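Local coordinates for protein beta sliding clamp (Bartonella birtlesii LL-WM9, PDB 6PTR) that probably confers processivity on DNA polymerases and other proteins by tethering them to DNA, as a ring-shaped head-to-tail homodimer encircling the duplex, at residues Q17-L22 with D84-L89; R24-V29 with P78-Y83; L42-N47 with A72-V77; K53-D58 with I124-S129; V61-T66 with L242-F247. All coordinates share one frame; numbering follows the deposited sequence.

Overall arrangement
Contacts 1 to 4 lie within the N-terminal domain, where two helices pack on a beta sheet; contact 5 joins it to the central domain. Contacts 1 and 2, centres about 10 Å apart, join the same two helices, 15-26 and 79-88. Contact 3 pairs strand 40-46 with strand 71-78 at the edge of the sheet, about 15 Å from contact 2. Contact 4 lays the loop that follows strand 114-119 against strand 49-55. Along the chain contacts 3, 2 and 1 are nested in one another, while contacts 4 and 5 each cross all three. In contact 5, strand 59-69 pairs with strand 245-250, so the sheet runs unbroken between domains, continuing the wall of the ring.

Contact 1 (Q17-L22 with D84-L89); sequences QFFKSL and DIVRKL
Phe18, Phe19 and Leu22 meet Val86 and Arg87 where the two helices of the N-terminal domain, 15-26 and 79-88, pack as a roughly antiparallel pair. The short helical axes come within 9.7 Å and cross at -145°, with Phe19 and Val86 as the nearest backbone neighbours. Phe18 comes first: its ring offers an edge, CE2 lying 3.9 Å from Val86 CG2, close to the ring plane, and the two side chains cross at about a right angle. On from there, the CB of Phe19 is directed toward the partner helix and the side chain slides past Val86 in the opposite direction, with CD1 3.7 Å from Val86 CG1. Farther out, Phe19 and Arg87 lie side by side, pointing the same way, with Arg87 CA oblique to the ring and 3.4 Å from Phe19 CE1. The same ring stacks with Tyr83 and makes a cation-pi contact with Arg15, whose NE also bonds Val86 O. One turn later Leu22 adds a looser touch, CD2 to Val86 CG2 at 4.3 Å. Val86 can serve all three because its two methyls part company: with CG1 anti to the backbone N (chi1 -180°), CG1 is turned mainly to Phe19, CG2 to Phe18 and Leu22. Beyond the contact, Lys88 forms a salt bridge to Asp283 of the second subunit, which places this helix at the dimer interface. Arg87 contributes its aliphatic base rather than its charge; the chain bends at chi3 and leads the guanidinium away, while CB stays 3.5 Å from Phe19 CE1.

Contact 2 (R24-V29 with P78-Y83); sequences RVHRVV and PAYLLY
His26 meets two tyrosines of helix 79-88, one over a face and one at its edge, in an aromatic cluster. Its ring stacks face to face on Tyr83, centroids 4.0 Å apart and planes only 11° from parallel, with Tyr83 CG above the middle of the imidazole. Its edge, led by CD2, turns toward the face of Tyr80 in an offset edge-to-face pair at 77°, His26 CD2 being 3.5 Å from Tyr80 CE1. At the far end of that ring, Tyr80 OH donates to Val29 O over 2.8 Å, approaching somewhat tilted from the carbonyl plane. Val29 CG1 lies 3.7 Å from Tyr80 CE2, and its other methyl, CG2, is 4.0 Å from Ala79 CB. The imidazole is positioned by a bond from His26 ND1 to Leu22 O, one turn earlier, and chi1 of 86° sets it between its own N and carbonyl carbon. The type I turn from His26 to Val29 swings the Val29 carbonyl round to the Tyr80 hydroxyl. Further out, Tyr80 makes a cation-pi contact with Arg31. The whole assembly sits where helix 15-26 ends and helix 79-88 begins, with Ala79 and Val25 resting on Val41 of strand 40-46 and Val28 on Val61 of strand 59-69.

Contact 3 (L42-N47 with A72-V77); sequences LIDAEN and AGAITV
Ile43 and Ile75, then Ala45 and Gly73, are the hydrogen-bonded pairs of two antiparallel strands, 42-46 and 73-77, whose axes lie 4.6 Å apart at 167°. Each pair exchanges two bonds. Ile43 N to Ile75 O is 2.8 Å, and the return bond from Ile75 N to Ile43 O is 3.0 Å; Ala45 and Gly73 repeat the pattern. On one face of the sheet stand Leu42, Asp44, Ala74 and Thr76. Leu42 has CG anti to its backbone N (chi1 169°), which carries CD1 across to the neighbouring strand, 3.6 Å from Thr76 CG2. Asp44 likewise leans over, OD1 lying 3.6 Å from Ala74 CB, while its OD2 forms a salt bridge with Lys123. Thr76 OG1 bonds Leu121 O and Asn40 ND2. On the other face Ile43 reaches diagonally over to Val77, CD1 to CG2 at 3.8 Å, and the same methyl packs on Phe18 and Leu82 of the helices. Ile75 there rests on Met107. The two faces thus differ in chemistry: the isoleucine face is apolar, Ile43 turned to the helices and Ile75 to strand 106-111, whereas the Asp44 face mixes aliphatic contacts with polar ties to the chain around Leu121 and Lys123.

Contact 4 (K53-D58 with I124-S129); sequences KATDLD and IDFPES. With EDO (1,2-ethanediol), chain Q.
Lys53 extends past Phe126 toward the backbone beyond Pro127. CB sets out toward the loop. CG lies 3.8 Å from Phe126 CE2 and also brushes Thr62 CG2 on the next strand. CD comes 3.7 Å from the same Phe126 CE2. Up to here the chain is extended; a bend at chi3 (-76°) then turns CE and NZ along the loop. NZ donates to a water 3.1 Å away, which also accepts from Ser129 N, so the ammonium reaches the loop backbone through one solvent molecule. Glu128 is nearby, but its carboxylate does not touch NZ. Phe126 itself is buried against the strand: CZ is 3.6 Å from Lys53 O, the ring edge faces Ala54 CA, and Pro127 CD lies over one face. Thr55 CG2 touches both Phe126 CZ and Pro127 CG, about 4.0 Å from each. Leu57 crosses the proline at about a right angle, CD2 to Pro127 CG at 3.8 Å. Its backbone is fixed by an ST turn, Leu57 N to Thr55 OG1 at 2.9 Å, and an Asx turn follows from Asp56 OD1 to Asp58 N. Ser129 OG shares a hydrogen bond with a 1,2-ethanediol, probably from the crystallisation liquor, whose O1 makes a weak one to Leu57 O, so the diol spans the two segments. The arrangement is that of a connecting segment: leaving strand 114-119 for strand 136-141 of the central domain, the chain is anchored by an aromatic and a proline on the face of the N-terminal sheet that carries Lys53 and Thr55.

Contact 5 (V61-T66 with L242-F247); sequences VTESFT and LGSVVF
Thr62 and Val246 form the central pair of an antiparallel junction that fuses the sheets of the N-terminal and central domains into one, strand 59-69 lying beside strand 245-250. The backbone bonds come first. Thr62 N donates to Val246 O over 2.9 Å, Val246 N returns to Thr62 O at 3.0 Å, and Ser64 N reaches Ser244 O at 3.2 Å with a more bent angle of 144°. CA-H...O contacts fill the gaps between them, among them Glu63 CA to Ser244 O at 3.2 Å. Ser244 is the third residue of the type II' turn from Leu242 to Val245, with Gly243 at its positive-phi corner, so the pairing reaches into the turn. The apolar contacts lie on the face of Val61, Glu63, Val245 and Phe247. There Val61 lies against the Phe247 ring, CG1 over a face in one of its two conformers, and the extended Glu63 passes Val245, CG to CG2 at 3.7 Å. Phe247 continues onto Leu220 of helix 211-221. Polar side chains and solvent complete the seam. Glu63 OE1 bonds Ser21 OG of helix 15-26. One water donates to Ser64 O and accepts from Ser244 OG. On the face that carries Thr62 and Val246 a second water hydrogen-bonds with Thr62 OG1 (2.8 Å) and Ser64 OG and donates to Ser244 O over 2.9 Å, the same oxygen that takes the Ser64 N-H.

Contact 1 (Q17-L22 with D84-L89)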
# COMPACT_ATOMS: atom_id res chain seq x y z
N GLN C 17 -6.63 21.11 14.33
CA GLN C 17 -6.85 20.56 15.66
C GLN C 17 -7.90 19.45 15.64
O GLN C 17 -7.70 18.38 16.23
CB GLN C 17 -7.25 21.68 16.62
CG GLN C 17 -7.80 21.17 17.93
CD GLN C 17 -6.72 20.50 18.75
OE1 GLN C 17 -5.75 21.14 19.15
NE2 GLN C 17 -6.88 19.21 19.00
N PHE C 18 -9.03 19.70 14.99
CA PHE C 18 -10.10 18.71 14.93
C PHE C 18 -9.65 17.44 14.23
O PHE C 18 -9.99 16.32 14.65
CB PHE C 18 -11.32 19.29 14.22
CG PHE C 18 -12.54 18.41 14.29
CD1 PHE C 18 -13.22 18.27 15.49
CD2 PHE C 18 -13.02 17.76 13.18
CE1 PHE C 18 -14.34 17.46 15.58
CE2 PHE C 18 -14.15 16.94 13.27
CZ PHE C 18 -14.80 16.80 14.49
N PHE C 19 -8.89 17.59 13.14
CA PHE C 19 -8.39 16.45 12.39
C PHE C 19 -7.46 15.60 13.24
O PHE C 19 -7.55 14.37 13.23
CB PHE C 19 -7.67 16.96 11.15
CG PHE C 19 -7.24 15.88 10.19
CD1 PHE C 19 -8.18 15.02 9.64
CD2 PHE C 19 -5.92 15.75 9.83
CE1 PHE C 19 -7.80 14.03 8.74
CE2 PHE C 19 -5.53 14.77 8.93
CZ PHE C 19 -6.47 13.90 8.39
N LYS C 20 -6.55 16.26 13.97
CA LYS C 20 -5.63 15.53 14.84
C LYS C 20 -6.39 14.75 15.90
O LYS C 20 -6.10 13.57 16.13
CB LYS C 20 -4.64 16.49 15.50
CG LYS C 20 -3.58 15.76 16.31
CD LYS C 20 -2.47 16.70 16.78
CE LYS C 20 -1.33 15.92 17.44
NZ LYS C 20 -0.50 15.17 16.45
N SER C 21 -7.37 15.38 16.55
CA SER C 21 -8.11 14.70 17.61
C SER C 21 -8.95 13.57 17.04
O SER C 21 -8.95 12.45 17.58
CB SER C 21 -8.98 15.70 18.38
OG SER C 21 -8.19 16.72 18.97
N LEU C 22 -9.66 13.83 15.94
CA LEU C 22 -10.44 12.79 15.28
C LEU C 22 -9.55 11.62 14.86
O LEU C 22 -9.97 10.47 14.94
CB LEU C 22 -11.16 13.36 14.06
CG LEU C 22 -12.23 12.52 13.37
CD1 LEU C 22 -13.30 12.07 14.36
CD2 LEU C 22 -12.84 13.31 12.22
N ASP C 84 -12.67 11.21 6.64
CA ASP C 84 -12.33 11.42 5.24
C ASP C 84 -12.72 12.82 4.79
O ASP C 84 -12.02 13.44 3.98
CB ASP C 84 -12.99 10.36 4.36
CG ASP C 84 -12.39 8.97 4.57
OD1 ASP C 84 -11.23 8.87 5.02
OD2 ASP C 84 -13.08 7.98 4.28
N ILE C 85 -13.84 13.35 5.30
CA ILE C 85 -14.24 14.71 4.95
C ILE C 85 -13.23 15.73 5.48
O ILE C 85 -12.70 16.56 4.73
CB ILE C 85 -15.66 15.00 5.47
CG1 ILE C 85 -16.70 14.23 4.64
CG2 ILE C 85 -15.94 16.51 5.49
CD1 ILE C 85 -18.07 14.19 5.31
N VAL C 86 -12.93 15.64 6.78
CA VAL C 86 -12.02 16.61 7.39
C VAL C 86 -10.63 16.53 6.76
O VAL C 86 -9.95 17.56 6.57
CB VAL C 86 -11.99 16.39 8.92
CG1 VAL C 86 -11.03 17.42 9.60
CG2 VAL C 86 -13.39 16.54 9.50
N ARG C 87 -10.19 15.33 6.39
CA ARG C 87 -8.90 15.20 5.71
C ARG C 87 -8.81 16.08 4.47
O ARG C 87 -7.72 16.57 4.14
CB ARG C 87 -8.66 13.74 5.32
CG ARG C 87 -7.33 13.50 4.60
CD ARG C 87 -7.26 12.06 4.13
NE ARG C 87 -8.58 11.64 3.67
CZ ARG C 87 -8.97 11.58 2.40
NH1 ARG C 87 -8.13 11.87 1.40
NH2 ARG C 87 -10.21 11.19 2.14
N LYS C 88 -9.91 16.29 3.76
CA LYS C 88 -9.90 17.06 2.53
C LYS C 88 -10.18 18.54 2.73
O LYS C 88 -10.12 19.30 1.75
CB LYS C 88 -10.93 16.50 1.54
CG LYS C 88 -10.69 15.08 1.14
CD LYS C 88 -11.67 14.69 0.06
CE LYS C 88 -11.66 13.19 -0.15
NZ LYS C 88 -12.67 12.81 -1.16
N LEU C 89 -10.47 18.97 3.94
CA LEU C 89 -10.66 20.40 4.16
C LEU C 89 -9.32 21.06 4.44
O LEU C 89 -8.41 20.43 5.01
CB LEU C 89 -11.63 20.64 5.31
CG LEU C 89 -13.02 20.06 5.06
CD1 LEU C 89 -13.88 20.14 6.33
CD2 LEU C 89 -13.70 20.79 3.90

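Contact 2 (R24-V29 with P78-Y83)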
# COMPACT_ATOMS: atom_id res chain seq x y z
N ARG C 24 -7.08 10.46 16.38
CA ARG C 24 -6.76 9.66 17.55
C ARG C 24 -7.90 8.74 17.95
O ARG C 24 -7.65 7.71 18.59
CB ARG C 24 -6.36 10.56 18.71
CG ARG C 24 -4.95 11.16 18.54
CD ARG C 24 -4.60 12.18 19.63
NE ARG C 24 -3.21 12.62 19.60
CZ ARG C 24 -2.69 13.51 20.44
NH1 ARG C 24 -3.46 14.06 21.37
NH2 ARG C 24 -1.41 13.84 20.35
N VAL C 25 -9.15 9.07 17.62
CA VAL C 25 -10.26 8.27 18.16
C VAL C 25 -10.86 7.35 17.10
O VAL C 25 -11.28 6.23 17.41
CB VAL C 25 -11.35 9.17 18.78
CG1 VAL C 25 -10.74 10.11 19.79
CG2 VAL C 25 -12.08 9.93 17.71
N HIS C 26 -10.86 7.79 15.85
CA HIS C 26 -11.65 7.11 14.83
C HIS C 26 -11.15 5.70 14.55
O HIS C 26 -11.95 4.83 14.18
CB HIS C 26 -11.70 7.94 13.54
CG HIS C 26 -10.55 7.71 12.61
ND1 HIS C 26 -9.30 8.24 12.81
CD2 HIS C 26 -10.48 7.02 11.44
CE1 HIS C 26 -8.50 7.87 11.83
NE2 HIS C 26 -9.19 7.13 10.98
N ARG C 27 -9.85 5.44 14.71
CA ARG C 27 -9.33 4.13 14.33
C ARG C 27 -9.80 3.00 15.25
O ARG C 27 -9.56 1.83 14.94
CB ARG C 27 -7.80 4.15 14.25
CG ARG C 27 -7.08 5.30 14.97
CD ARG C 27 -5.56 5.25 14.70
NE ARG C 27 -4.76 5.86 15.76
CZ ARG C 27 -4.02 6.95 15.63
NH1 ARG C 27 -3.94 7.57 14.45
NH2 ARG C 27 -3.33 7.43 16.66
N VAL C 28 -10.45 3.33 16.37
CA VAL C 28 -11.00 2.31 17.26
C VAL C 28 -12.22 1.66 16.63
O VAL C 28 -12.52 0.48 16.88
CB VAL C 28 -11.30 2.97 18.62
CG1 VAL C 28 -12.34 2.20 19.41
CG2 VAL C 28 -10.01 3.07 19.38
N VAL C 29 -12.90 2.39 15.75
CA VAL C 29 -14.06 1.86 15.06
C VAL C 29 -13.63 0.74 14.13
O VAL C 29 -12.66 0.87 13.37
CB VAL C 29 -14.77 2.99 14.31
CG1 VAL C 29 -15.88 2.43 13.44
CG2 VAL C 29 -15.31 4.01 15.29
N PRO C 78 -20.93 9.19 11.60
CA PRO C 78 -20.09 8.09 11.10
C PRO C 78 -18.62 8.48 11.04
O PRO C 78 -18.26 9.49 10.44
CB PRO C 78 -20.68 7.81 9.71
CG PRO C 78 -22.15 8.21 9.87
CD PRO C 78 -22.07 9.46 10.70
N ALA C 79 -17.77 7.68 11.69
CA ALA C 79 -16.44 8.18 12.04
C ALA C 79 -15.49 8.18 10.84
O ALA C 79 -14.73 9.13 10.67
CB ALA C 79 -15.84 7.37 13.19
N TYR C 80 -15.50 7.12 10.01
CA TYR C 80 -14.58 7.12 8.88
C TYR C 80 -14.99 8.16 7.85
O TYR C 80 -14.12 8.81 7.25
CB TYR C 80 -14.49 5.72 8.28
CG TYR C 80 -13.62 4.83 9.14
CD1 TYR C 80 -12.23 4.89 9.05
CD2 TYR C 80 -14.17 3.95 10.05
CE1 TYR C 80 -11.43 4.09 9.84
CE2 TYR C 80 -13.38 3.14 10.84
CZ TYR C 80 -12.01 3.22 10.74
OH TYR C 80 -11.21 2.42 11.54
N LEU C 81 -16.29 8.34 7.64
CA LEU C 81 -16.77 9.39 6.73
C LEU C 81 -16.37 10.77 7.23
O LEU C 81 -15.89 11.61 6.46
CB LEU C 81 -18.29 9.32 6.58
CG LEU C 81 -18.93 10.43 5.75
CD1 LEU C 81 -18.31 10.48 4.33
CD2 LEU C 81 -20.44 10.22 5.66
N LEU C 82 -16.59 11.03 8.52
CA LEU C 82 -16.20 12.34 9.05
C LEU C 82 -14.71 12.56 8.89
O LEU C 82 -14.27 13.64 8.49
CB LEU C 82 -16.60 12.46 10.51
CG LEU C 82 -16.25 13.79 11.17
CD1 LEU C 82 -16.96 14.97 10.47
CD2 LEU C 82 -16.63 13.73 12.64
N TYR C 83 -13.90 11.53 9.20
CA TYR C 83 -12.45 11.66 9.04
C TYR C 83 -12.08 11.95 7.59
O TYR C 83 -11.26 12.83 7.31
CB TYR C 83 -11.74 10.38 9.51
CG TYR C 83 -10.24 10.53 9.56
CD1 TYR C 83 -9.64 11.26 10.57
CD2 TYR C 83 -9.42 9.96 8.58
CE1 TYR C 83 -8.27 11.42 10.62
CE2 TYR C 83 -8.03 10.11 8.63
CZ TYR C 83 -7.47 10.85 9.66
OH TYR C 83 -6.09 11.03 9.74

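Contact 3 (L42-N47 with A72-V77)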
# COMPACT_ATOMS: atom_id res chain seq x y z
N LEU C 42 -18.83 9.87 18.83
CA LEU C 42 -19.63 10.80 19.62
C LEU C 42 -18.89 12.12 19.73
O LEU C 42 -17.71 12.14 20.08
CB LEU C 42 -19.90 10.24 21.02
CG LEU C 42 -20.51 11.24 22.03
CD1 LEU C 42 -21.90 11.70 21.58
CD2 LEU C 42 -20.56 10.62 23.40
N ILE C 43 -19.59 13.21 19.44
CA ILE C 43 -19.05 14.56 19.59
C ILE C 43 -19.86 15.21 20.69
O ILE C 43 -21.08 15.30 20.58
CB ILE C 43 -19.18 15.39 18.30
CG1 ILE C 43 -18.53 14.68 17.12
CG2 ILE C 43 -18.55 16.80 18.51
CD1 ILE C 43 -18.65 15.46 15.83
N ASP C 44 -19.20 15.66 21.77
CA ASP C 44 -19.91 16.20 22.92
C ASP C 44 -19.28 17.53 23.27
O ASP C 44 -18.12 17.58 23.69
CB ASP C 44 -19.85 15.23 24.12
CG ASP C 44 -21.03 15.38 25.06
OD1 ASP C 44 -21.56 16.50 25.19
OD2 ASP C 44 -21.43 14.38 25.69
N ALA C 45 -20.04 18.62 23.11
CA ALA C 45 -19.55 19.98 23.29
C ALA C 45 -20.23 20.61 24.50
O ALA C 45 -21.45 20.80 24.51
CB ALA C 45 -19.81 20.81 22.04
N GLU C 46 -19.45 20.93 25.53
CA GLU C 46 -20.01 21.54 26.72
C GLU C 46 -18.88 22.21 27.47
O GLU C 46 -17.74 21.73 27.44
CB GLU C 46 -20.69 20.48 27.61
CG GLU C 46 -21.79 20.97 28.49
CD GLU C 46 -22.32 19.85 29.34
OE1 GLU C 46 -23.12 20.12 30.26
OE2 GLU C 46 -21.93 18.69 29.09
N ASN C 47 -19.19 23.35 28.12
CA ASN C 47 -18.28 23.98 29.09
C ASN C 47 -16.88 24.21 28.51
O ASN C 47 -15.86 23.88 29.12
CB ASN C 47 -18.19 23.14 30.36
CG ASN C 47 -19.53 22.96 31.04
OD1 ASN C 47 -20.36 23.87 31.06
ND2 ASN C 47 -19.76 21.77 31.57
N ALA C 72 -24.05 24.51 23.29
CA ALA C 72 -23.68 23.19 23.78
C ALA C 72 -24.59 22.13 23.18
O ALA C 72 -25.75 22.38 22.85
CB ALA C 72 -23.76 23.14 25.30
N GLY C 73 -24.06 20.92 23.09
CA GLY C 73 -24.85 19.80 22.62
C GLY C 73 -23.95 18.66 22.20
O GLY C 73 -22.73 18.73 22.27
N ALA C 74 -24.60 17.59 21.72
CA ALA C 74 -23.85 16.42 21.31
C ALA C 74 -24.57 15.73 20.16
O ALA C 74 -25.77 15.92 19.93
CB ALA C 74 -23.66 15.45 22.47
N ILE C 75 -23.81 14.89 19.46
CA ILE C 75 -24.33 14.15 18.31
C ILE C 75 -23.31 13.08 17.98
O ILE C 75 -22.13 13.22 18.34
CB ILE C 75 -24.56 15.12 17.12
CG1 ILE C 75 -25.38 14.46 16.01
CG2 ILE C 75 -23.24 15.62 16.55
CD1 ILE C 75 -26.81 14.24 16.38
N THR C 76 -23.74 12.01 17.32
CA THR C 76 -22.77 11.02 16.85
C THR C 76 -22.84 10.97 15.33
O THR C 76 -23.90 11.18 14.73
CB THR C 76 -23.00 9.61 17.45
OG1 THR C 76 -24.04 8.93 16.73
CG2 THR C 76 -23.38 9.69 18.92
N VAL C 77 -21.68 10.75 14.71
CA VAL C 77 -21.45 10.96 13.28
C VAL C 77 -20.64 9.77 12.78
O VAL C 77 -19.72 9.34 13.49
CB VAL C 77 -20.66 12.26 13.02
CG1 VAL C 77 -20.69 12.65 11.57
CG2 VAL C 77 -21.17 13.42 13.92

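Contact 4 (K53-D58 with I124-S129)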
# COMPACT_ATOMS: atom_id res chain seq x y z
N LYS C 53 -15.48 10.63 21.32
CA LYS C 53 -15.45 9.30 21.94
C LYS C 53 -15.75 8.26 20.86
O LYS C 53 -16.65 8.46 20.05
CB LYS C 53 -16.49 9.20 23.07
CG LYS C 53 -16.51 7.86 23.83
CD LYS C 53 -17.66 7.78 24.87
CE LYS C 53 -17.38 8.58 26.12
NZ LYS C 53 -18.41 8.28 27.17
N ALA C 54 -14.98 7.17 20.84
CA ALA C 54 -15.30 6.03 19.98
C ALA C 54 -15.12 4.76 20.80
O ALA C 54 -14.36 4.75 21.76
CB ALA C 54 -14.40 5.97 18.72
N THR C 55 -15.82 3.69 20.41
CA THR C 55 -15.74 2.45 21.18
C THR C 55 -16.08 1.29 20.25
O THR C 55 -16.79 1.45 19.26
CB THR C 55 -16.70 2.44 22.39
OG1 THR C 55 -16.49 1.25 23.16
CG2 THR C 55 -18.15 2.45 21.93
N ASP C 56 -15.52 0.12 20.56
CA ASP C 56 -16.02 -1.11 19.98
C ASP C 56 -16.65 -2.03 21.04
O ASP C 56 -16.82 -3.22 20.78
CB ASP C 56 -14.92 -1.83 19.21
CG ASP C 56 -13.81 -2.36 20.10
OD1 ASP C 56 -13.91 -2.32 21.34
OD2 ASP C 56 -12.81 -2.85 19.53
N LEU C 57 -16.96 -1.47 22.21
CA LEU C 57 -17.52 -2.13 23.40
C LEU C 57 -16.45 -2.83 24.24
O LEU C 57 -16.68 -3.08 25.43
CB LEU C 57 -18.63 -3.13 23.05
CG LEU C 57 -19.85 -2.52 22.34
CD1 LEU C 57 -20.89 -3.60 22.08
CD2 LEU C 57 -20.42 -1.38 23.16
N ASP C 58 -15.30 -3.15 23.65
CA ASP C 58 -14.18 -3.70 24.43
C ASP C 58 -13.16 -2.63 24.80
O ASP C 58 -12.59 -2.66 25.89
CB ASP C 58 -13.47 -4.82 23.66
CG ASP C 58 -14.35 -6.03 23.46
OD1 ASP C 58 -15.23 -6.27 24.31
OD2 ASP C 58 -14.16 -6.73 22.44
N ILE C 124 -27.88 9.70 22.91
CA ILE C 124 -28.50 8.74 23.82
C ILE C 124 -28.35 7.31 23.33
O ILE C 124 -28.41 6.38 24.13
CB ILE C 124 -30.00 9.03 24.06
CG1 ILE C 124 -30.78 9.09 22.74
CG2 ILE C 124 -30.20 10.25 24.94
CD1 ILE C 124 -32.27 8.95 22.95
N ASP C 125 -28.18 7.11 22.02
CA ASP C 125 -27.95 5.77 21.49
C ASP C 125 -26.54 5.27 21.76
O ASP C 125 -26.31 4.06 21.70
CB ASP C 125 -28.18 5.73 19.97
CG ASP C 125 -29.62 5.96 19.57
OD1 ASP C 125 -30.51 5.90 20.44
OD2 ASP C 125 -29.86 6.19 18.36
N PHE C 126 -25.60 6.17 22.03
CA PHE C 126 -24.19 5.80 22.10
C PHE C 126 -23.89 5.09 23.42
O PHE C 126 -24.46 5.43 24.46
CB PHE C 126 -23.32 7.04 21.96
CG PHE C 126 -21.91 6.73 21.56
CD1 PHE C 126 -21.61 6.47 20.24
CD2 PHE C 126 -20.90 6.65 22.50
CE1 PHE C 126 -20.31 6.17 19.85
CE2 PHE C 126 -19.59 6.34 22.11
CZ PHE C 126 -19.32 6.11 20.80
N PRO C 127 -23.01 4.09 23.39
CA PRO C 127 -22.65 3.40 24.64
C PRO C 127 -21.98 4.35 25.61
O PRO C 127 -21.06 5.10 25.25
CB PRO C 127 -21.67 2.31 24.17
CG PRO C 127 -22.02 2.07 22.73
CD PRO C 127 -22.44 3.43 22.20
N GLU C 128 -22.45 4.34 26.84
CA GLU C 128 -21.79 5.04 27.92
C GLU C 128 -21.66 4.07 29.08
O GLU C 128 -22.61 3.34 29.37
CB GLU C 128 -22.55 6.30 28.34
CG GLU C 128 -21.87 7.04 29.48
CD GLU C 128 -22.34 8.48 29.63
OE1 GLU C 128 -23.35 8.86 29.00
OE2 GLU C 128 -21.67 9.22 30.38
N SER C 129 -20.49 4.04 29.70
CA SER C 129 -20.23 3.19 30.85
C SER C 129 -20.49 3.94 32.15
O SER C 129 -20.51 5.17 32.20
CB SER C 129 -18.79 2.68 30.83
OG SER C 129 -18.48 2.06 29.59
C1 EDO Q . -14.57 -0.48 27.94
O1 EDO Q . -15.50 -1.55 28.13
C2 EDO Q . -15.35 0.80 27.70
O2 EDO Q . -15.52 1.50 28.94
O HOH W 1 -18.25 5.52 28.62

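Contact 5 (V61-T66 with L242-F247)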
# COMPACT_ATOMS: atom_id res chain seq x y z
N VAL C 61 -12.00 5.04 23.55
CA VAL C 61 -11.01 6.11 23.52
C VAL C 61 -11.74 7.44 23.53
O VAL C 61 -12.76 7.59 22.85
CB VAL C 61 -10.09 6.00 22.29
CG1 VAL C 61 -9.01 7.09 22.32
CG2 VAL C 61 -9.46 4.63 22.24
N THR C 62 -11.24 8.38 24.30
CA THR C 62 -11.76 9.74 24.28
C THR C 62 -10.60 10.71 24.11
O THR C 62 -9.51 10.47 24.61
CB THR C 62 -12.52 10.09 25.54
OG1 THR C 62 -11.62 10.10 26.66
CG2 THR C 62 -13.65 9.07 25.80
N GLU C 63 -10.84 11.79 23.39
CA GLU C 63 -9.90 12.89 23.38
C GLU C 63 -10.70 14.17 23.46
O GLU C 63 -11.79 14.26 22.89
CB GLU C 63 -9.02 12.95 22.13
CG GLU C 63 -7.89 13.99 22.38
CD GLU C 63 -7.18 14.36 21.14
OE1 GLU C 63 -6.78 15.53 20.99
OE2 GLU C 63 -7.04 13.45 20.31
N SER C 64 -10.16 15.16 24.16
CA SER C 64 -10.88 16.40 24.37
C SER C 64 -9.97 17.55 24.01
O SER C 64 -8.75 17.46 24.15
CB SER C 64 -11.31 16.53 25.82
OG SER C 64 -11.88 15.30 26.25
N PHE C 65 -10.58 18.65 23.56
CA PHE C 65 -9.82 19.87 23.34
C PHE C 65 -10.69 21.09 23.65
O PHE C 65 -11.92 21.04 23.57
CB PHE C 65 -9.27 19.97 21.90
CG PHE C 65 -10.31 19.86 20.81
CD1 PHE C 65 -10.83 18.63 20.44
CD2 PHE C 65 -10.73 21.00 20.14
CE1 PHE C 65 -11.77 18.53 19.42
CE2 PHE C 65 -11.67 20.90 19.11
CZ PHE C 65 -12.18 19.67 18.75
N THR C 66 -10.00 22.19 23.96
CA THR C 66 -10.63 23.43 24.38
C THR C 66 -11.16 24.19 23.17
O THR C 66 -10.43 24.41 22.20
CB THR C 66 -9.63 24.28 25.14
OG1 THR C 66 -9.32 23.65 26.40
CG2 THR C 66 -10.17 25.69 25.37
N LEU C 242 -3.38 9.88 29.26
CA LEU C 242 -2.15 10.59 28.95
C LEU C 242 -2.53 11.75 28.04
O LEU C 242 -3.35 11.59 27.14
CB LEU C 242 -1.11 9.68 28.29
CG LEU C 242 -1.38 8.93 26.99
CD1 LEU C 242 -0.06 8.40 26.44
CD2 LEU C 242 -2.37 7.76 27.16
N GLY C 243 -1.94 12.92 28.30
CA GLY C 243 -2.33 14.10 27.55
C GLY C 243 -3.82 14.37 27.71
O GLY C 243 -4.36 14.36 28.82
N SER C 244 -4.49 14.60 26.59
CA SER C 244 -5.94 14.77 26.58
C SER C 244 -6.67 13.51 26.14
O SER C 244 -7.86 13.57 25.81
CB SER C 244 -6.31 15.93 25.67
OG SER C 244 -5.76 15.66 24.39
N VAL C 245 -5.99 12.37 26.16
CA VAL C 245 -6.53 11.11 25.65
C VAL C 245 -6.72 10.16 26.82
O VAL C 245 -5.87 10.08 27.72
CB VAL C 245 -5.59 10.50 24.58
CG1 VAL C 245 -6.13 9.17 24.07
CG2 VAL C 245 -5.40 11.49 23.45
N VAL C 246 -7.83 9.43 26.81
CA VAL C 246 -8.05 8.36 27.77
C VAL C 246 -8.43 7.09 27.01
O VAL C 246 -9.38 7.12 26.21
CB VAL C 246 -9.14 8.71 28.80
CG1 VAL C 246 -9.34 7.54 29.76
CG2 VAL C 246 -8.80 9.99 29.57
N PHE C 247 -7.70 6.00 27.25
CA PHE C 247 -8.00 4.65 26.74
C PHE C 247 -8.55 3.80 27.88
O PHE C 247 -7.86 3.64 28.89
CB PHE C 247 -6.75 3.91 26.24
CG PHE C 247 -6.14 4.46 25.00
CD1 PHE C 247 -6.56 4.03 23.76
CD2 PHE C 247 -5.08 5.35 25.08
CE1 PHE C 247 -5.98 4.51 22.60
CE2 PHE C 247 -4.49 5.84 23.92
CZ PHE C 247 -4.94 5.42 22.68
O HOH W 2 -10.36 12.59 26.89
O HOH W 3 -6.26 17.63 22.29